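Local coordinates for protein beta-1,4-exocellulase (Thermobifida fusca, PDB 4B4H) that hydrolyses cellulose as a cellobiohydrolase of glycoside hydrolase family 6, this chain being the catalytic domain of the longer protein, at residues 8-13 with 126-131; 90-95 with 379-384; 337-342 with 347-352; 362-367 with 371-376. All blocks are in the same frame, centred on the assembly; numbering follows the deposited sequence.

How the contacts relate
The four contacts form two neighbouring pairs on opposite sides of the chain's centre. Contacts 1 and 3 have centres 12 Å apart and reach the same sheet. They touch where Leu12 CD1 packs on Pro338 CB at 3.9 Å and where Glu8 meets Val340. The side chains of Glu8 and Asp347 each come within about 5 Å of that of Asp4, which binds calcium in another structure of this protein but carries none here. Contacts 2 and 4 have centres 10 Å apart and join loops. Ser94 of contact 2 is hydrogen-bonded to the predicted active-site residue Asp88. The side chain of Lys371 in contact 4 lies about 4 Å from that of Asp41, a predicted substrate-binding residue.

Contact 1 of 4, residues 8-13 with 126-131; sequences EGAKLY and NLRIVA
Ala10 and Arg128 mark the nearest approach of the two backbones, with 8.4 Å between Ala10 CA and Arg128 CA. The segments do not pair directly. Strands 11-12 and 127-133 both run parallel to strand 75-81 and both pair with it. The gap is bridged by one long side chain. CG of Arg128 stands opposite its carbonyl carbon (chi1 -72°), and a bend at chi2 carries the guanidinium to the loop ahead of strand 11-12. There Arg128 NH1 donates to Glu8 O over 2.8 Å, with an N-H...O angle of 149°. The oxygen lies in the guanidinium plane, at its edge, while the donor is somewhat tilted from the carbonyl plane of Glu8. The methyl CB of Ala10 packs against Arg128 NH1 at 3.5 Å. NH1 has a second acceptor in Pro6 O, and the Arg128 side chain also touches Thr76 and Tyr181. Replacing Arg128 by an alanine would probably leave Glu8 O and Pro6 O without this shared donor and open a gap beside Ala10. The contact thus ties an N-terminal loop to the sheet of the family 6 domain. It does so through a cationic group gripping neutral backbone carbonyls.

Contact 2 of 4, residues 90-95 with 379-384; sequences AALASN and PTYQGN
Tyr381 reaches across to Leu92 and meets it with the hydroxyl end of its ring. At the root, Tyr381 CB lies against Arg375 O. CG stands opposite the backbone N (chi1 -176°), which points the ring toward segment 90-95, with one face along its own loop. On that face Gly383 N lies 3.3 Å above the ring plane of Tyr381, offset toward the rim. Farther out, Tyr381 CZ touches Leu92 CD1 at 3.7 Å. The methyl approaches obliquely, and the two side chains come from opposite directions. At the tip, Tyr381 OH is 3.6 Å from the same Leu92 CD1. Tyr381 OH also accepts a bond from Asn384 ND2 over 2.8 Å, the amide nitrogen lying in the ring plane, at its edge. Asn384 OD1 accepts from Arg386 N, which fixes which way the amide faces. The other methyl, Leu92 CD2, sits more loosely, 4.3 Å from Asn384 ND2. A serine in place of Tyr381 would probably leave Leu92 without this ring to pack on and Asn384 ND2 without this acceptor. Segment 90-95 directly follows Cys89, which is disulfide-bonded to Cys154. The position of the loops is consistent with a part in enclosing the active-site tunnel, as in family 6 cellobiohydrolases. The side chain of Leu92 is about 7 Å from that of Trp326, a predicted substrate-binding residue. No hydrogen bond crosses between the two segments. They meet by van der Waals packing of the leucine methyls, while the polar bond that sets the tyrosine stays within its own loop.

Contact 3 of 4, residues 337-342 with 347-352; sequences RPTVNP and DAYVWV
Thr339 and Tyr349 form an antiparallel hydrogen-bonded pair. Thr339 N donates to Tyr349 O over 3.0 Å, and Tyr349 N returns a bond of 2.9 Å to Thr339 O. Each of these carbonyls also meets a CA-H group: Tyr349 O that of Pro338, and Thr339 O that of Ala348. A third bond, Asn341 N to Asp347 O, is 2.9 Å long and fairly straight (165°), but the donor stands above the carbonyl plane. Asp347 O also takes a bond from Asn5 ND2. Val340 and Ala348 are the non-hydrogen-bonded pair between these bonds. The arrangement is a beta hairpin of strands 339-340 and 346-350. Its second strand also runs parallel to strand 283-287, so the hairpin adds its first strand to the main sheet of the domain. Two prolines of segment 337-342 lie on aromatic faces. Pro342 CG sits over the centre of the Tyr349 ring, 3.3 Å from its centroid. Thr339 CG2 approaches the same ring obliquely, 3.7 Å from Tyr349 CD2. Pro338 CD lies over the five-membered ring of Trp351, 3.6 Å from its centroid. Arg337 runs alongside the same indole, its CD 3.5 Å from Trp351 CZ2. Most polar ends of these side chains are satisfied outside the pair. Trp351 NE1 donates to Glu336 O. Arg337 gives NH1 to Gly335 O and NH2 to Pro418 O. Asn341 ND2 bonds Val346 O, and the buried Asp347 OD2 bonds Tyr183 OH.

Contact 4 of 4, residues 362-367 with 371-376; sequences SEEIPN and KGFDRM
Asn367 holds the backbone of Lys371 at two points. Its OD1 accepts from Lys371 N over 3.0 Å, and its ND2 donates to Lys371 O over 3.0 Å at 164°. The latter oxygen lies in the amide plane. With CG set between the backbone N and the carbonyl carbon (chi1 61°), Asn367 ND2 also reaches Ile365 O, at 3.0 Å. Three bonds therefore fix the rotation of this amide. Phe373 supplies the packing half of the contact. One face of its ring lies against the peptide of Glu363 and Glu364, with Glu363 C 3.4 Å above the ring plane. The side chains of Glu364 and Phe373 cross at about a right angle, and Glu364 CG comes within 3.4 Å of Phe373 CD2. Farther out, one water donates to Glu364 OE2 (2.8 Å) and accepts from Phe373 N (3.1 Å). The two segments belong to one long loop between strand 346-350 and helix 406-414, turned back on itself. Asp374 makes an Asx turn: its OD1 accepts from Met376 N with the anti lone pair. Ser362 OG bonds Ala398 N, and Arg375 forms a salt bridge with Asp378. The extended Lys371 side chain lies near Asp41, a predicted substrate-binding residue.

Contact 1 of 4, residues 8-13 with 126-131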
loop_
_atom_site.group_PDB
_atom_site.type_symbol
_atom_site.label_atom_id
_atom_site.label_comp_id
_atom_site.label_asym_id
_atom_site.label_seq_id
_atom_site.Cartn_x
_atom_site.Cartn_y
_atom_site.Cartn_z
ATOM N N GLU A 8 6.161 18.290 2.805
ATOM C CA GLU A 8 6.908 19.282 3.581
ATOM C C GLU A 8 6.208 20.652 3.542
ATOM O O GLU A 8 5.882 21.155 2.463
ATOM C CB GLU A 8 8.339 19.361 3.067
ATOM C CG GLU A 8 9.224 20.366 3.775
ATOM C CD GLU A 8 10.683 20.210 3.394
ATOM O OE1 GLU A 8 10.978 19.841 2.242
ATOM O OE2 GLU A 8 11.544 20.471 4.252
ATOM N N GLY A 9 5.951 21.219 4.723
ATOM C CA GLY A 9 5.294 22.526 4.845
ATOM C C GLY A 9 3.897 22.612 4.253
ATOM O O GLY A 9 3.477 23.671 3.777
ATOM N N ALA A 10 3.184 21.493 4.263
ATOM C CA ALA A 10 1.841 21.423 3.721
ATOM C C ALA A 10 0.853 20.932 4.770
ATOM O O ALA A 10 1.192 20.091 5.600
ATOM C CB ALA A 10 1.822 20.497 2.511
ATOM N N LYS A 11 -0.362 21.479 4.742
ATOM C CA LYS A 11 -1.500 20.864 5.411
ATOM C C LYS A 11 -1.861 19.582 4.653
ATOM O O LYS A 11 -1.578 19.466 3.458
ATOM C CB LYS A 11 -2.715 21.801 5.399
ATOM C CG LYS A 11 -2.749 22.869 6.490
ATOM C CD LYS A 11 -2.349 24.228 5.941
ATOM C CE LYS A 11 -3.294 25.325 6.407
ATOM N NZ LYS A 11 -2.719 26.694 6.263
ATOM N N LEU A 12 -2.483 18.630 5.333
ATOM C CA LEU A 12 -2.921 17.403 4.676
ATOM C C LEU A 12 -4.446 17.343 4.554
ATOM O O LEU A 12 -5.171 17.682 5.486
ATOM C CB LEU A 12 -2.380 16.151 5.391
ATOM C CG LEU A 12 -0.947 16.175 5.958
ATOM C CD1 LEU A 12 -0.672 14.911 6.774
ATOM C CD2 LEU A 12 0.123 16.386 4.886
ATOM N N TYR A 13 -4.916 16.895 3.390
ATOM C CA TYR A 13 -6.349 16.709 3.128
ATOM C C TYR A 13 -7.025 15.831 4.182
ATOM O O TYR A 13 -6.464 14.814 4.578
ATOM C CB TYR A 13 -6.538 16.039 1.762
ATOM C CG TYR A 13 -7.976 15.875 1.340
ATOM C CD1 TYR A 13 -8.787 16.987 1.141
ATOM C CD2 TYR A 13 -8.540 14.605 1.160
ATOM C CE1 TYR A 13 -10.104 16.853 0.752
ATOM C CE2 TYR A 13 -9.866 14.458 0.767
ATOM C CZ TYR A 13 -10.646 15.600 0.579
ATOM O OH TYR A 13 -11.963 15.525 0.179
ATOM N N ASN A 126 -0.618 25.965 -4.816
ATOM C CA ASN A 126 -0.360 25.417 -3.493
ATOM C C ASN A 126 -1.058 24.085 -3.208
ATOM O O ASN A 126 -1.019 23.604 -2.083
ATOM C CB ASN A 126 -0.659 26.467 -2.400
ATOM C CG ASN A 126 0.535 27.381 -2.112
ATOM O OD1 ASN A 126 1.691 27.012 -2.341
ATOM N ND2 ASN A 126 0.259 28.572 -1.584
ATOM N N LEU A 127 -1.705 23.495 -4.219
ATOM C CA LEU A 127 -2.248 22.145 -4.082
ATOM C C LEU A 127 -1.237 21.126 -4.587
ATOM O O LEU A 127 -0.732 21.243 -5.702
ATOM C CB LEU A 127 -3.570 21.981 -4.839
ATOM C CG LEU A 127 -4.253 20.614 -4.728
ATOM C CD1 LEU A 127 -4.680 20.319 -3.302
ATOM C CD2 LEU A 127 -5.417 20.538 -5.696
ATOM N N ARG A 128 -0.959 20.120 -3.765
ATOM C CA ARG A 128 -0.029 19.060 -4.140
ATOM C C ARG A 128 -0.837 17.776 -4.207
ATOM O O ARG A 128 -1.509 17.413 -3.235
ATOM C CB ARG A 128 1.101 18.979 -3.108
ATOM C CG ARG A 128 2.081 20.142 -3.187
ATOM C CD ARG A 128 2.453 20.602 -1.799
ATOM N NE ARG A 128 3.228 21.840 -1.817
ATOM C CZ ARG A 128 4.094 22.175 -0.865
ATOM N NH1 ARG A 128 4.304 21.352 0.161
ATOM N NH2 ARG A 128 4.752 23.324 -0.934
ATOM N N ILE A 129 -0.838 17.133 -5.377
ATOM C CA ILE A 129 -1.541 15.873 -5.542
ATOM C C ILE A 129 -0.473 14.798 -5.566
ATOM O O ILE A 129 0.316 14.743 -6.491
ATOM C CB ILE A 129 -2.346 15.831 -6.858
ATOM C CG1 ILE A 129 -3.333 17.004 -6.932
ATOM C CG2 ILE A 129 -3.109 14.517 -7.012
ATOM C CD1 ILE A 129 -4.132 17.055 -8.221
ATOM N N VAL A 130 -0.445 13.973 -4.520
ATOM C CA VAL A 130 0.437 12.815 -4.460
ATOM C C VAL A 130 -0.400 11.646 -4.977
ATOM O O VAL A 130 -1.459 11.380 -4.428
ATOM C CB VAL A 130 0.899 12.542 -3.012
ATOM C CG1 VAL A 130 1.604 11.202 -2.914
ATOM C CG2 VAL A 130 1.811 13.652 -2.526
ATOM N N ALA A 131 0.056 11.028 -6.079
ATOM C CA ALA A 131 -0.648 9.926 -6.732
ATOM C C ALA A 131 0.086 8.626 -6.448
ATOM O O ALA A 131 1.296 8.502 -6.720
ATOM C CB ALA A 131 -0.722 10.177 -8.231
#

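Contact 2 of 4, residues 90-95 with 379-384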
loop_
_atom_site.group_PDB
_atom_site.type_symbol
_atom_site.label_atom_id
_atom_site.label_comp_id
_atom_site.label_asym_id
_atom_site.label_seq_id
_atom_site.Cartn_x
_atom_site.Cartn_y
_atom_site.Cartn_z
ATOM N N ALA A 90 -2.318 -12.301 -9.198
ATOM C CA ALA A 90 -2.041 -13.499 -8.396
ATOM C C ALA A 90 -3.188 -13.855 -7.468
ATOM O O ALA A 90 -3.184 -14.937 -6.874
ATOM C CB ALA A 90 -0.758 -13.332 -7.590
ATOM N N ALA A 91 -4.146 -12.941 -7.319
ATOM C CA ALA A 91 -5.231 -13.131 -6.359
ATOM C C ALA A 91 -6.226 -14.185 -6.833
ATOM O O ALA A 91 -6.394 -14.404 -8.038
ATOM C CB ALA A 91 -5.947 -11.817 -6.070
ATOM N N LEU A 92 -6.861 -14.844 -5.872
ATOM C CA LEU A 92 -7.910 -15.825 -6.165
ATOM C C LEU A 92 -9.099 -15.185 -6.873
ATOM O O LEU A 92 -9.732 -15.795 -7.747
ATOM C CB LEU A 92 -8.384 -16.497 -4.875
ATOM C CG LEU A 92 -7.367 -17.360 -4.122
ATOM C CD1 LEU A 92 -7.914 -17.841 -2.781
ATOM C CD2 LEU A 92 -6.899 -18.541 -4.962
ATOM N N ALA A 93 -9.395 -13.948 -6.483
ATOM C CA ALA A 93 -10.452 -13.146 -7.075
ATOM C C ALA A 93 -9.991 -11.696 -7.112
ATOM O O ALA A 93 -9.320 -11.224 -6.192
ATOM C CB ALA A 93 -11.726 -13.277 -6.259
ATOM N N SER A 94 -10.331 -10.987 -8.178
ATOM C CA SER A 94 -10.018 -9.565 -8.233
ATOM C C SER A 94 -11.259 -8.727 -8.441
ATOM O O SER A 94 -12.133 -9.077 -9.239
ATOM C CB SER A 94 -8.964 -9.239 -9.299
ATOM O OG SER A 94 -8.711 -7.840 -9.335
ATOM N N ASN A 95 -11.318 -7.619 -7.711
ATOM C CA ASN A 95 -12.399 -6.662 -7.840
ATOM C C ASN A 95 -12.182 -5.688 -8.987
ATOM O O ASN A 95 -13.089 -4.942 -9.337
ATOM C CB ASN A 95 -12.588 -5.896 -6.531
ATOM C CG ASN A 95 -12.931 -6.805 -5.374
ATOM O OD1 ASN A 95 -13.402 -7.926 -5.565
ATOM N ND2 ASN A 95 -12.692 -6.328 -4.161
ATOM N N PRO A 379 -11.786 -16.280 6.967
ATOM C CA PRO A 379 -11.041 -16.752 8.133
ATOM C C PRO A 379 -10.668 -18.231 8.038
ATOM O O PRO A 379 -9.593 -18.619 8.480
ATOM C CB PRO A 379 -12.006 -16.549 9.301
ATOM C CG PRO A 379 -13.174 -15.800 8.786
ATOM C CD PRO A 379 -12.973 -15.492 7.336
ATOM N N THR A 380 -11.544 -19.024 7.418
ATOM C CA THR A 380 -11.398 -20.476 7.383
ATOM C C THR A 380 -10.433 -20.973 6.305
ATOM O O THR A 380 -10.057 -22.146 6.301
ATOM C CB THR A 380 -12.761 -21.183 7.151
ATOM O OG1 THR A 380 -13.189 -20.935 5.813
ATOM C CG2 THR A 380 -13.830 -20.689 8.111
ATOM N N TYR A 381 -10.051 -20.107 5.373
ATOM C CA TYR A 381 -9.151 -20.507 4.286
ATOM C C TYR A 381 -7.781 -20.969 4.802
ATOM O O TYR A 381 -7.198 -20.364 5.699
ATOM C CB TYR A 381 -9.009 -19.360 3.283
ATOM C CG TYR A 381 -8.172 -19.662 2.055
ATOM C CD1 TYR A 381 -8.557 -20.666 1.150
ATOM C CD2 TYR A 381 -7.015 -18.934 1.776
ATOM C CE1 TYR A 381 -7.801 -20.933 0.017
ATOM C CE2 TYR A 381 -6.257 -19.186 0.636
ATOM C CZ TYR A 381 -6.651 -20.196 -0.232
ATOM O OH TYR A 381 -5.898 -20.454 -1.352
ATOM N N GLN A 382 -7.282 -22.065 4.243
ATOM C CA GLN A 382 -6.062 -22.693 4.726
ATOM C C GLN A 382 -4.835 -22.328 3.895
ATOM O O GLN A 382 -3.773 -22.936 4.036
ATOM C CB GLN A 382 -6.244 -24.216 4.873
ATOM C CG GLN A 382 -7.129 -24.637 6.047
ATOM C CD GLN A 382 -6.639 -24.139 7.407
ATOM O OE1 GLN A 382 -5.470 -23.780 7.586
ATOM N NE2 GLN A 382 -7.537 -24.126 8.377
ATOM N N GLY A 383 -5.000 -21.332 3.026
ATOM C CA GLY A 383 -3.877 -20.724 2.343
ATOM C C GLY A 383 -3.497 -21.390 1.045
ATOM O O GLY A 383 -4.159 -22.330 0.587
ATOM N N ASN A 384 -2.417 -20.882 0.474
ATOM C CA ASN A 384 -1.830 -21.376 -0.754
ATOM C C ASN A 384 -0.337 -21.077 -0.745
ATOM O O ASN A 384 0.183 -20.540 0.235
ATOM C CB ASN A 384 -2.524 -20.782 -1.991
ATOM C CG ASN A 384 -2.579 -19.266 -1.972
ATOM O OD1 ASN A 384 -1.552 -18.601 -1.883
ATOM N ND2 ASN A 384 -3.778 -18.711 -2.071
#

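Contact 3 of 4, residues 337-342 with 347-352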
loop_
_atom_site.group_PDB
_atom_site.type_symbol
_atom_site.label_atom_id
_atom_site.label_comp_id
_atom_site.label_asym_id
_atom_site.label_seq_id
_atom_site.Cartn_x
_atom_site.Cartn_y
_atom_site.Cartn_z
ATOM N N ARG A 337 0.739 8.182 13.184
ATOM C CA ARG A 337 -0.048 9.115 12.422
ATOM C C ARG A 337 0.793 9.765 11.314
ATOM O O ARG A 337 2.026 9.810 11.392
ATOM C CB ARG A 337 -0.704 10.155 13.348
ATOM C CG ARG A 337 -2.125 9.777 13.780
ATOM C CD ARG A 337 -2.210 8.469 14.556
ATOM N NE ARG A 337 -1.833 8.644 15.956
ATOM C CZ ARG A 337 -1.512 7.667 16.801
ATOM N NH1 ARG A 337 -1.445 6.391 16.410
ATOM N NH2 ARG A 337 -1.211 7.990 18.053
ATOM N N PRO A 338 0.130 10.200 10.234
ATOM C CA PRO A 338 0.839 10.799 9.109
ATOM C C PRO A 338 1.837 11.895 9.521
ATOM O O PRO A 338 1.481 12.815 10.250
ATOM C CB PRO A 338 -0.297 11.347 8.262
ATOM C CG PRO A 338 -1.384 10.336 8.478
ATOM C CD PRO A 338 -1.309 10.027 9.944
ATOM N N THR A 339 3.086 11.726 9.107
ATOM C CA THR A 339 4.180 12.562 9.595
ATOM C C THR A 339 5.260 12.738 8.530
ATOM O O THR A 339 5.499 11.839 7.708
ATOM C CB THR A 339 4.786 11.996 10.901
ATOM O OG1 THR A 339 5.629 12.994 11.498
ATOM C CG2 THR A 339 5.618 10.767 10.639
ATOM N N VAL A 340 5.894 13.910 8.548
ATOM C CA VAL A 340 6.753 14.387 7.464
ATOM C C VAL A 340 8.226 14.078 7.721
ATOM O O VAL A 340 8.721 14.314 8.829
ATOM C CB VAL A 340 6.557 15.907 7.271
ATOM C CG1 VAL A 340 7.434 16.437 6.145
ATOM C CG2 VAL A 340 5.092 16.227 7.019
ATOM N N ASN A 341 8.903 13.514 6.718
ATOM C CA ASN A 341 10.339 13.192 6.764
ATOM C C ASN A 341 10.812 12.592 8.104
ATOM O O ASN A 341 11.709 13.131 8.770
ATOM C CB ASN A 341 11.153 14.432 6.335
ATOM C CG ASN A 341 12.633 14.152 6.169
ATOM O OD1 ASN A 341 13.467 15.010 6.500
ATOM N ND2 ASN A 341 12.984 12.976 5.684
ATOM N N PRO A 342 10.192 11.478 8.522
ATOM C CA PRO A 342 10.498 10.815 9.802
ATOM C C PRO A 342 11.870 10.135 9.899
ATOM O O PRO A 342 12.337 9.856 11.012
ATOM C CB PRO A 342 9.401 9.772 9.917
ATOM C CG PRO A 342 9.098 9.421 8.500
ATOM C CD PRO A 342 9.199 10.712 7.740
ATOM N N ASP A 347 9.991 10.577 2.584
ATOM C CA ASP A 347 9.233 11.831 2.486
ATOM C C ASP A 347 8.163 11.955 3.568
ATOM O O ASP A 347 7.855 13.059 4.018
ATOM C CB ASP A 347 8.552 11.983 1.106
ATOM C CG ASP A 347 9.513 12.357 -0.010
ATOM O OD1 ASP A 347 10.657 12.771 0.255
ATOM O OD2 ASP A 347 9.118 12.241 -1.195
ATOM N N ALA A 348 7.577 10.824 3.959
ATOM C CA ALA A 348 6.507 10.794 4.932
ATOM C C ALA A 348 6.071 9.385 5.276
ATOM O O ALA A 348 6.229 8.444 4.482
ATOM C CB ALA A 348 5.310 11.562 4.410
ATOM N N TYR A 349 5.529 9.266 6.481
ATOM C CA TYR A 349 4.603 8.187 6.769
ATOM C C TYR A 349 3.209 8.691 6.437
ATOM O O TYR A 349 2.847 9.803 6.802
ATOM C CB TYR A 349 4.693 7.742 8.231
ATOM C CG TYR A 349 6.045 7.200 8.670
ATOM C CD1 TYR A 349 6.949 6.628 7.768
ATOM C CD2 TYR A 349 6.404 7.227 10.022
ATOM C CE1 TYR A 349 8.179 6.132 8.199
ATOM C CE2 TYR A 349 7.612 6.724 10.458
ATOM C CZ TYR A 349 8.502 6.191 9.561
ATOM O OH TYR A 349 9.702 5.710 10.038
ATOM N N VAL A 350 2.437 7.868 5.724
ATOM C CA VAL A 350 1.118 8.257 5.234
ATOM C C VAL A 350 0.042 7.241 5.639
ATOM O O VAL A 350 0.375 6.142 6.006
ATOM C CB VAL A 350 1.152 8.486 3.702
ATOM C CG1 VAL A 350 2.016 9.698 3.373
ATOM C CG2 VAL A 350 1.685 7.277 2.936
ATOM N N TRP A 351 -1.224 7.656 5.690
ATOM C CA TRP A 351 -2.329 6.723 5.827
ATOM C C TRP A 351 -2.992 6.639 4.480
ATOM O O TRP A 351 -3.900 7.427 4.187
ATOM C CB TRP A 351 -3.314 7.208 6.898
ATOM C CG TRP A 351 -2.925 6.888 8.329
ATOM C CD1 TRP A 351 -1.679 6.477 8.808
ATOM C CD2 TRP A 351 -3.781 6.965 9.520
ATOM N NE1 TRP A 351 -1.712 6.294 10.178
ATOM C CE2 TRP A 351 -2.941 6.584 10.659
ATOM C CE3 TRP A 351 -5.106 7.332 9.751
ATOM C CZ2 TRP A 351 -3.453 6.512 11.955
ATOM C CZ3 TRP A 351 -5.597 7.268 11.055
ATOM C CH2 TRP A 351 -4.781 6.887 12.130
ATOM N N VAL A 352 -2.573 5.686 3.650
ATOM C CA VAL A 352 -3.150 5.573 2.306
ATOM C C VAL A 352 -4.472 4.787 2.385
ATOM O O VAL A 352 -5.540 5.347 2.093
ATOM C CB VAL A 352 -2.135 5.026 1.279
ATOM C CG1 VAL A 352 -2.813 4.693 -0.037
ATOM C CG2 VAL A 352 -1.050 6.056 1.024
#

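Contact 4 of 4, residues 362-367 with 371-376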
loop_
_atom_site.group_PDB
_atom_site.type_symbol
_atom_site.label_atom_id
_atom_site.label_comp_id
_atom_site.label_asym_id
_atom_site.label_seq_id
_atom_site.Cartn_x
_atom_site.Cartn_y
_atom_site.Cartn_z
ATOM N N SER A 362 -15.635 -11.572 3.826
ATOM C CA SER A 362 -15.137 -12.826 4.423
ATOM C C SER A 362 -15.929 -14.066 3.982
ATOM O O SER A 362 -15.523 -15.199 4.252
ATOM C CB SER A 362 -15.045 -12.741 5.957
ATOM O OG SER A 362 -16.248 -12.284 6.535
ATOM N N GLU A 363 -17.056 -13.830 3.327
ATOM C CA GLU A 363 -17.862 -14.887 2.709
ATOM C C GLU A 363 -18.286 -14.369 1.353
ATOM O O GLU A 363 -17.928 -13.258 0.981
ATOM C CB GLU A 363 -19.107 -15.178 3.553
ATOM C CG GLU A 363 -20.038 -13.981 3.728
ATOM C CD GLU A 363 -21.281 -14.288 4.546
ATOM O OE1 GLU A 363 -21.743 -15.452 4.538
ATOM O OE2 GLU A 363 -21.809 -13.344 5.182
ATOM N N GLU A 364 -19.055 -15.156 0.610
ATOM C CA GLU A 364 -19.704 -14.607 -0.572
ATOM C C GLU A 364 -20.812 -13.655 -0.133
ATOM O O GLU A 364 -21.693 -14.022 0.655
ATOM C CB GLU A 364 -20.251 -15.700 -1.496
ATOM C CG GLU A 364 -19.168 -16.573 -2.117
ATOM C CD GLU A 364 -19.411 -16.871 -3.581
ATOM O OE1 GLU A 364 -20.571 -16.775 -4.023
ATOM O OE2 GLU A 364 -18.439 -17.205 -4.292
ATOM N N ILE A 365 -20.715 -12.415 -0.603
ATOM C CA ILE A 365 -21.791 -11.440 -0.480
ATOM C C ILE A 365 -22.178 -11.067 -1.908
ATOM O O ILE A 365 -21.419 -10.375 -2.590
ATOM C CB ILE A 365 -21.368 -10.179 0.315
ATOM C CG1 ILE A 365 -20.811 -10.573 1.686
ATOM C CG2 ILE A 365 -22.546 -9.222 0.462
ATOM C CD1 ILE A 365 -20.144 -9.446 2.443
ATOM N N PRO A 366 -23.339 -11.560 -2.381
ATOM C CA PRO A 366 -23.779 -11.263 -3.748
ATOM C C PRO A 366 -23.882 -9.764 -4.020
ATOM O O PRO A 366 -24.362 -9.008 -3.166
ATOM C CB PRO A 366 -25.154 -11.931 -3.821
ATOM C CG PRO A 366 -25.038 -13.078 -2.876
ATOM C CD PRO A 366 -24.226 -12.542 -1.728
ATOM N N ASN A 367 -23.418 -9.349 -5.199
ATOM C CA ASN A 367 -23.308 -7.933 -5.541
ATOM C C ASN A 367 -23.425 -7.654 -7.041
ATOM O O ASN A 367 -23.272 -8.558 -7.866
ATOM C CB ASN A 367 -21.997 -7.354 -4.988
ATOM C CG ASN A 367 -20.763 -8.040 -5.558
ATOM O OD1 ASN A 367 -20.451 -7.898 -6.738
ATOM N ND2 ASN A 367 -20.049 -8.776 -4.714
ATOM N N LYS A 371 -17.564 -7.832 -7.656
ATOM C CA LYS A 371 -16.517 -8.102 -6.670
ATOM C C LYS A 371 -16.540 -9.551 -6.184
ATOM O O LYS A 371 -17.291 -9.909 -5.269
ATOM C CB LYS A 371 -16.593 -7.105 -5.505
ATOM C CG LYS A 371 -16.339 -5.670 -5.943
ATOM C CD LYS A 371 -16.176 -4.748 -4.756
ATOM C CE LYS A 371 -15.794 -3.346 -5.194
ATOM N NZ LYS A 371 -15.334 -2.572 -4.010
ATOM N N GLY A 372 -15.696 -10.373 -6.809
ATOM C CA GLY A 372 -15.637 -11.808 -6.545
ATOM C C GLY A 372 -15.077 -12.159 -5.181
ATOM O O GLY A 372 -14.222 -11.454 -4.642
ATOM N N PHE A 373 -15.572 -13.258 -4.623
ATOM C CA PHE A 373 -15.141 -13.728 -3.309
ATOM C C PHE A 373 -13.678 -14.188 -3.333
ATOM O O PHE A 373 -13.326 -15.126 -4.037
ATOM C CB PHE A 373 -16.081 -14.852 -2.850
ATOM C CG PHE A 373 -15.708 -15.497 -1.543
ATOM C CD1 PHE A 373 -15.277 -14.736 -0.451
ATOM C CD2 PHE A 373 -15.837 -16.880 -1.386
ATOM C CE1 PHE A 373 -14.954 -15.345 0.751
ATOM C CE2 PHE A 373 -15.525 -17.488 -0.189
ATOM C CZ PHE A 373 -15.083 -16.723 0.882
ATOM N N ASP A 374 -12.827 -13.510 -2.564
ATOM C CA ASP A 374 -11.410 -13.856 -2.477
ATOM C C ASP A 374 -11.186 -14.555 -1.143
ATOM O O ASP A 374 -11.378 -13.950 -0.090
ATOM C CB ASP A 374 -10.546 -12.586 -2.580
ATOM C CG ASP A 374 -9.051 -12.881 -2.757
ATOM O OD1 ASP A 374 -8.500 -13.751 -2.049
ATOM O OD2 ASP A 374 -8.409 -12.195 -3.588
ATOM N N ARG A 375 -10.780 -15.826 -1.194
ATOM C CA ARG A 375 -10.713 -16.656 0.009
ATOM C C ARG A 375 -9.607 -16.232 0.980
ATOM O O ARG A 375 -9.655 -16.586 2.152
ATOM C CB ARG A 375 -10.640 -18.150 -0.340
ATOM C CG ARG A 375 -11.961 -18.725 -0.841
ATOM C CD ARG A 375 -12.107 -20.192 -0.481
ATOM N NE ARG A 375 -12.135 -20.378 0.973
ATOM C CZ ARG A 375 -12.314 -21.545 1.584
ATOM N NH1 ARG A 375 -12.508 -22.656 0.878
ATOM N NH2 ARG A 375 -12.320 -21.599 2.907
ATOM N N MET A 376 -8.649 -15.432 0.521
ATOM C CA MET A 376 -7.682 -14.834 1.454
ATOM C C MET A 376 -8.335 -13.921 2.513
ATOM O O MET A 376 -7.709 -13.595 3.526
ATOM C CB MET A 376 -6.529 -14.155 0.708
ATOM C CG MET A 376 -5.404 -15.125 0.328
ATOM S SD MET A 376 -4.586 -15.995 1.705
ATOM C CE MET A 376 -3.490 -14.720 2.316
HETATM O O HOH W 1 -17.686 -15.076 -6.005
#